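Local coordinates for putative nucleoprotein (Infectious salmon anemia virus, PDB 4EWC) that encapsidates the negative-strand viral RNA, shielding it from nucleases and forming the ribonucleoprotein that serves as template for transcription and replication, at residues Asn146-Ile151 with Met410-Asn415; Ile264-Leu269 with Thr386-Ile391. One frame throughout, in Å; residues are numbered along the deposited sequence.

Contact 1: Asn146-Ile151 with Met410-Asn415; sequences NLSLFI and MDFMKN
Ser148 OG and Phe412 CG both stand anti to the carbonyl carbon, beside the backbone N (chi1 -71° and -60°), and this brings the serine hydroxyl up to the loop and the phenyl ring up to the helix. Ser148 OG donates to Met410 O at 2.6 Å, approaching from above the carbonyl plane, 50° out of it, and not along a lone pair. The same OG accepts from water 1 at 2.7 Å. That water in turn accepts from Phe412 N, 2.8 Å away, so one hydroxyl grips the loop backbone at two points, once directly and once through solvent. Here a long connection between helices 394-402 and 417-425, in the C-terminal family region of the orthomyxovirus nucleoprotein, folds back onto helix 142-162. Hydrophobic contacts fill in around the serine. Ile151 CD1 comes obliquely to the Phe412 ring, 4.0 Å from CE2, while Leu147 CD2 sits at the ring's edge, near its plane. The same methyl lies 4.2 Å from SE of Met413, a selenomethionine. Two residues before Met413, Asp411 points away from the helix and forms an Asx turn, its OD1 accepting from Met413 N at 2.9 Å. Its own backbone N is bonded to Asp418 OD2, which ties this bend to helix 417-425.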
loop_
_atom_site.group_PDB
_atom_site.type_symbol
_atom_site.label_atom_id
_atom_site.label_comp_id
_atom_site.label_asym_id
_atom_site.label_seq_id
_atom_site.Cartn_x
_atom_site.Cartn_y
_atom_site.Cartn_z
ATOM N N ASN A 146 -3.209 6.301 -35.635
ATOM C CA ASN A 146 -2.105 5.708 -36.383
ATOM C C ASN A 146 -1.618 4.421 -35.754
ATOM O O ASN A 146 -1.342 3.443 -36.444
ATOM C CB ASN A 146 -0.950 6.703 -36.517
ATOM C CG ASN A 146 -1.266 7.816 -37.491
ATOM O OD1 ASN A 146 -2.210 7.710 -38.280
ATOM N ND2 ASN A 146 -0.482 8.882 -37.450
ATOM N N LEU A 147 -1.527 4.440 -34.429
ATOM C CA LEU A 147 -1.120 3.271 -33.682
ATOM C C LEU A 147 -2.158 2.157 -33.820
ATOM O O LEU A 147 -1.781 1.011 -34.011
ATOM C CB LEU A 147 -0.838 3.610 -32.212
ATOM C CG LEU A 147 -0.464 2.407 -31.326
ATOM C CD1 LEU A 147 0.862 1.776 -31.734
ATOM C CD2 LEU A 147 -0.449 2.812 -29.865
ATOM N N SER A 148 -3.450 2.480 -33.750
ATOM C CA SER A 148 -4.481 1.452 -33.950
ATOM C C SER A 148 -4.484 0.912 -35.367
ATOM O O SER A 148 -4.760 -0.274 -35.589
ATOM C CB SER A 148 -5.880 1.959 -33.603
ATOM O OG SER A 148 -6.028 2.131 -32.210
ATOM N N LEU A 149 -4.199 1.780 -36.327
ATOM C CA LEU A 149 -4.148 1.361 -37.720
ATOM C C LEU A 149 -2.971 0.414 -37.902
ATOM O O LEU A 149 -3.116 -0.692 -38.442
ATOM C CB LEU A 149 -4.011 2.571 -38.644
ATOM C CG LEU A 149 -3.960 2.227 -40.126
ATOM C CD1 LEU A 149 -5.117 1.299 -40.441
ATOM C CD2 LEU A 149 -4.016 3.455 -41.006
ATOM N N PHE A 150 -1.811 0.867 -37.435
ATOM C CA PHE A 150 -0.593 0.074 -37.427
ATOM C C PHE A 150 -0.841 -1.303 -36.843
ATOM O O PHE A 150 -0.503 -2.305 -37.467
ATOM C CB PHE A 150 0.512 0.793 -36.641
ATOM C CG PHE A 150 1.830 0.062 -36.630
ATOM C CD1 PHE A 150 2.040 -1.024 -35.791
ATOM C CD2 PHE A 150 2.861 0.474 -37.447
ATOM C CE1 PHE A 150 3.243 -1.691 -35.797
ATOM C CE2 PHE A 150 4.065 -0.178 -37.458
ATOM C CZ PHE A 150 4.260 -1.261 -36.635
ATOM N N ILE A 151 -1.410 -1.356 -35.641
ATOM C CA ILE A 151 -1.643 -2.639 -34.989
ATOM C C ILE A 151 -2.620 -3.502 -35.796
ATOM O O ILE A 151 -2.328 -4.648 -36.110
ATOM C CB ILE A 151 -2.114 -2.483 -33.531
ATOM C CG1 ILE A 151 -0.973 -1.937 -32.672
ATOM C CG2 ILE A 151 -2.563 -3.833 -32.982
ATOM C CD1 ILE A 151 -1.422 -1.362 -31.335
HETATM N N MSE A 410 -10.073 2.007 -31.834
HETATM C CA MSE A 410 -9.681 2.030 -30.436
HETATM C C MSE A 410 -8.645 3.103 -30.136
HETATM O O MSE A 410 -7.912 3.539 -31.024
HETATM C CB MSE A 410 -9.216 0.656 -29.975
HETATM C CG MSE A 410 -10.354 -0.236 -29.543
HETATM SE SE MSE A 410 -9.726 -2.042 -29.265
HETATM C CE MSE A 410 -11.242 -2.798 -28.271
ATOM N N ASP A 411 -8.610 3.546 -28.883
ATOM C CA ASP A 411 -7.648 4.544 -28.459
ATOM C C ASP A 411 -6.805 3.966 -27.342
ATOM O O ASP A 411 -7.303 3.693 -26.231
ATOM C CB ASP A 411 -8.363 5.809 -27.981
ATOM C CG ASP A 411 -7.438 6.987 -27.874
ATOM O OD1 ASP A 411 -6.198 6.779 -27.817
ATOM O OD2 ASP A 411 -7.935 8.133 -27.845
ATOM N N PHE A 412 -5.522 3.773 -27.621
ATOM C CA PHE A 412 -4.616 3.221 -26.605
ATOM C C PHE A 412 -3.742 4.297 -25.979
ATOM O O PHE A 412 -2.892 3.987 -25.157
ATOM C CB PHE A 412 -3.725 2.146 -27.213
ATOM C CG PHE A 412 -4.484 0.976 -27.789
ATOM C CD1 PHE A 412 -5.429 0.291 -27.029
ATOM C CD2 PHE A 412 -4.241 0.552 -29.092
ATOM C CE1 PHE A 412 -6.107 -0.800 -27.563
ATOM C CE2 PHE A 412 -4.910 -0.522 -29.620
ATOM C CZ PHE A 412 -5.843 -1.208 -28.859
HETATM N N MSE A 413 -3.944 5.549 -26.400
HETATM C CA MSE A 413 -3.175 6.686 -25.904
HETATM C C MSE A 413 -3.819 7.360 -24.690
HETATM O O MSE A 413 -3.131 7.655 -23.719
HETATM C CB MSE A 413 -2.977 7.738 -26.999
HETATM C CG MSE A 413 -2.254 7.277 -28.259
HETATM SE SE MSE A 413 -0.415 6.628 -28.066
HETATM C CE MSE A 413 0.467 8.237 -27.409
ATOM N N LYS A 414 -5.129 7.605 -24.754
ATOM C CA LYS A 414 -5.826 8.369 -23.709
ATOM C C LYS A 414 -5.872 7.673 -22.340
ATOM O O LYS A 414 -5.777 8.331 -21.312
ATOM C CB LYS A 414 -7.251 8.752 -24.133
ATOM C CG LYS A 414 -8.224 7.556 -24.242
ATOM C CD LYS A 414 -9.688 7.980 -24.425
ATOM C CE LYS A 414 -10.532 6.861 -25.051
ATOM N NZ LYS A 414 -10.805 5.688 -24.141
ATOM N N ASN A 415 -6.039 6.357 -22.341
ATOM C CA ASN A 415 -6.069 5.565 -21.121
ATOM C C ASN A 415 -6.055 4.071 -21.444
ATOM O O ASN A 415 -5.813 3.684 -22.585
ATOM C CB ASN A 415 -7.253 5.939 -20.225
ATOM C CG ASN A 415 -8.599 5.820 -20.934
ATOM O OD1 ASN A 415 -8.880 4.830 -21.621
ATOM N ND2 ASN A 415 -9.444 6.829 -20.755
HETATM O O HOH W 1 -4.766 3.505 -30.287
#

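Contact 2: Ile264-Leu269 with Thr386-Ile391; sequences IMKSVL and TTKCFI
Lys266 lies against Thr387 and Lys388 along the length of its side chain. CB points from the helix toward the loop, CG stands anti to the backbone N (chi1 -176°), and the next two torsions are also near 180°, so the chain runs straight to CE. CD comes within 3.6 Å of Lys388 CB, the two side chains crossing at a slant. CE rests 3.6 Å from Thr387 O and looks more loosely onto the methyl of Thr386. A bend at chi4 (66°) then turns NZ to a salt bridge with Glu296 and a hydrogen bond to Cys311 O. Lys388 NZ lies 5.4 Å from Lys266 NZ; it goes to Val450 O and to Ser521 O of the second subunit, and Glu296 probably eases the like charges. At the next residue, Ser267, the contact turns to water, and beyond it to apolar packing. Ser267 OG is 2.7 Å from water 2, which accepts from Ile391 N at 2.9 Å, so the serine reaches the loop backbone through solvent. Beside it, Ile391 CG1 packs on Ser267, while Ile391 CD1 meets Ile264 CG2 at 4.1 Å, these two side chains crossing at about a right angle. From Thr386 to Ile391 the backbone is extended without being a regular strand: it is a connection between helices 369-381 and 394-402, laid over the end part of helix 253-269 in the largely helical body of this orthomyxovirus nucleoprotein.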
loop_
_atom_site.group_PDB
_atom_site.type_symbol
_atom_site.label_atom_id
_atom_site.label_comp_id
_atom_site.label_asym_id
_atom_site.label_seq_id
_atom_site.Cartn_x
_atom_site.Cartn_y
_atom_site.Cartn_z
ATOM N N ILE A 264 5.059 0.540 -28.772
ATOM C CA ILE A 264 4.882 -0.886 -28.494
ATOM C C ILE A 264 6.113 -1.520 -27.813
ATOM O O ILE A 264 5.992 -2.300 -26.861
ATOM C CB ILE A 264 4.510 -1.640 -29.795
ATOM C CG1 ILE A 264 3.271 -0.992 -30.410
ATOM C CG2 ILE A 264 4.254 -3.114 -29.546
ATOM C CD1 ILE A 264 2.840 -1.598 -31.749
HETATM N N MSE A 265 7.303 -1.180 -28.287
HETATM C CA MSE A 265 8.500 -1.674 -27.608
HETATM C C MSE A 265 8.613 -1.164 -26.167
HETATM O O MSE A 265 9.026 -1.925 -25.299
HETATM C CB MSE A 265 9.791 -1.503 -28.442
HETATM C CG MSE A 265 9.800 -2.302 -29.769
HETATM SE SE MSE A 265 9.451 -4.248 -29.613
HETATM C CE MSE A 265 7.581 -4.357 -29.149
ATOM N N LYS A 266 8.197 0.080 -25.912
ATOM C CA LYS A 266 8.127 0.579 -24.540
ATOM C C LYS A 266 7.308 -0.340 -23.633
ATOM O O LYS A 266 7.679 -0.605 -22.490
ATOM C CB LYS A 266 7.603 2.015 -24.444
ATOM C CG LYS A 266 7.617 2.581 -23.016
ATOM C CD LYS A 266 7.152 4.043 -22.932
ATOM C CE LYS A 266 7.206 4.605 -21.493
ATOM N NZ LYS A 266 8.588 4.712 -20.974
ATOM N N SER A 267 6.201 -0.856 -24.146
ATOM C CA SER A 267 5.353 -1.722 -23.342
ATOM C C SER A 267 5.997 -3.097 -23.131
ATOM O O SER A 267 6.092 -3.579 -22.008
ATOM C CB SER A 267 3.986 -1.844 -23.969
ATOM O OG SER A 267 3.289 -0.631 -23.902
ATOM N N VAL A 268 6.462 -3.705 -24.212
ATOM C CA VAL A 268 6.962 -5.079 -24.175
ATOM C C VAL A 268 8.214 -5.189 -23.319
ATOM O O VAL A 268 8.386 -6.144 -22.540
ATOM C CB VAL A 268 7.279 -5.588 -25.604
ATOM C CG1 VAL A 268 8.322 -6.679 -25.591
ATOM C CG2 VAL A 268 6.018 -6.044 -26.289
ATOM N N LEU A 269 9.078 -4.184 -23.447
ATOM C CA LEU A 269 10.371 -4.205 -22.788
ATOM C C LEU A 269 10.309 -3.759 -21.331
ATOM O O LEU A 269 11.265 -3.960 -20.595
ATOM C CB LEU A 269 11.355 -3.311 -23.531
ATOM C CG LEU A 269 11.725 -3.768 -24.924
ATOM C CD1 LEU A 269 12.725 -2.793 -25.499
ATOM C CD2 LEU A 269 12.274 -5.176 -24.910
ATOM N N THR A 386 6.435 12.505 -20.551
ATOM C CA THR A 386 6.532 11.093 -20.874
ATOM C C THR A 386 5.442 10.692 -21.854
ATOM O O THR A 386 4.272 10.955 -21.633
ATOM C CB THR A 386 6.387 10.224 -19.614
ATOM O OG1 THR A 386 7.295 10.690 -18.619
ATOM C CG2 THR A 386 6.689 8.769 -19.928
ATOM N N THR A 387 5.836 10.043 -22.932
ATOM C CA THR A 387 4.875 9.501 -23.855
ATOM C C THR A 387 4.919 7.976 -23.760
ATOM O O THR A 387 5.927 7.430 -23.343
ATOM C CB THR A 387 5.111 10.019 -25.303
ATOM O OG1 THR A 387 4.193 9.382 -26.190
ATOM C CG2 THR A 387 6.477 9.698 -25.770
ATOM N N LYS A 388 3.814 7.315 -24.119
ATOM C CA LYS A 388 3.640 5.857 -24.004
ATOM C C LYS A 388 2.234 5.477 -24.449
ATOM O O LYS A 388 1.358 6.333 -24.563
ATOM C CB LYS A 388 3.805 5.386 -22.555
ATOM C CG LYS A 388 2.670 5.860 -21.663
ATOM C CD LYS A 388 2.698 5.227 -20.307
ATOM C CE LYS A 388 3.826 5.765 -19.434
ATOM N NZ LYS A 388 3.984 4.973 -18.186
ATOM N N CYS A 389 2.011 4.185 -24.685
ATOM C CA CYS A 389 0.663 3.655 -24.955
ATOM C C CYS A 389 0.207 2.610 -23.942
ATOM O O CYS A 389 1.007 1.993 -23.229
ATOM C CB CYS A 389 0.556 3.075 -26.361
ATOM S SG CYS A 389 1.377 1.517 -26.571
ATOM N N PHE A 390 -1.102 2.413 -23.901
ATOM C CA PHE A 390 -1.706 1.431 -23.020
ATOM C C PHE A 390 -2.294 0.282 -23.846
ATOM O O PHE A 390 -3.415 0.377 -24.373
ATOM C CB PHE A 390 -2.754 2.097 -22.133
ATOM C CG PHE A 390 -2.197 3.218 -21.310
ATOM C CD1 PHE A 390 -1.293 2.960 -20.279
ATOM C CD2 PHE A 390 -2.528 4.541 -21.586
ATOM C CE1 PHE A 390 -0.753 3.996 -19.528
ATOM C CE2 PHE A 390 -1.989 5.576 -20.836
ATOM C CZ PHE A 390 -1.105 5.300 -19.811
ATOM N N ILE A 391 -1.531 -0.796 -23.999
ATOM C CA ILE A 391 -2.022 -1.918 -24.776
ATOM C C ILE A 391 -2.080 -3.167 -23.935
ATOM O O ILE A 391 -1.286 -3.329 -23.005
ATOM C CB ILE A 391 -1.182 -2.202 -26.054
ATOM C CG1 ILE A 391 0.286 -2.475 -25.695
ATOM C CG2 ILE A 391 -1.390 -1.106 -27.091
ATOM C CD1 ILE A 391 1.143 -2.910 -26.889
HETATM O O HOH W 2 0.966 -0.360 -22.643
#

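The two contacts are neighbours, their centres about 11 Å apart, with both segments of contact 2 falling in the chain between those of contact 1. The two loops meet directly: Phe412 O is 2.7 Å from Phe390 N, a probable hydrogen bond, and the CE methyl of Met413 packs 3.5 Å from Lys388 O. Leu147 CD2 also touches Cys389 CB, at 3.7 Å, and Ile264 packs on Leu147, Phe150 and Ile151, so helices 142-162 and 253-269 are joined as well. The centre of contact 2 lies nearer the centre of the chain, about 9 Å from it against about 20 Å for that of contact 1. Neither includes residues of the nuclear localization signals.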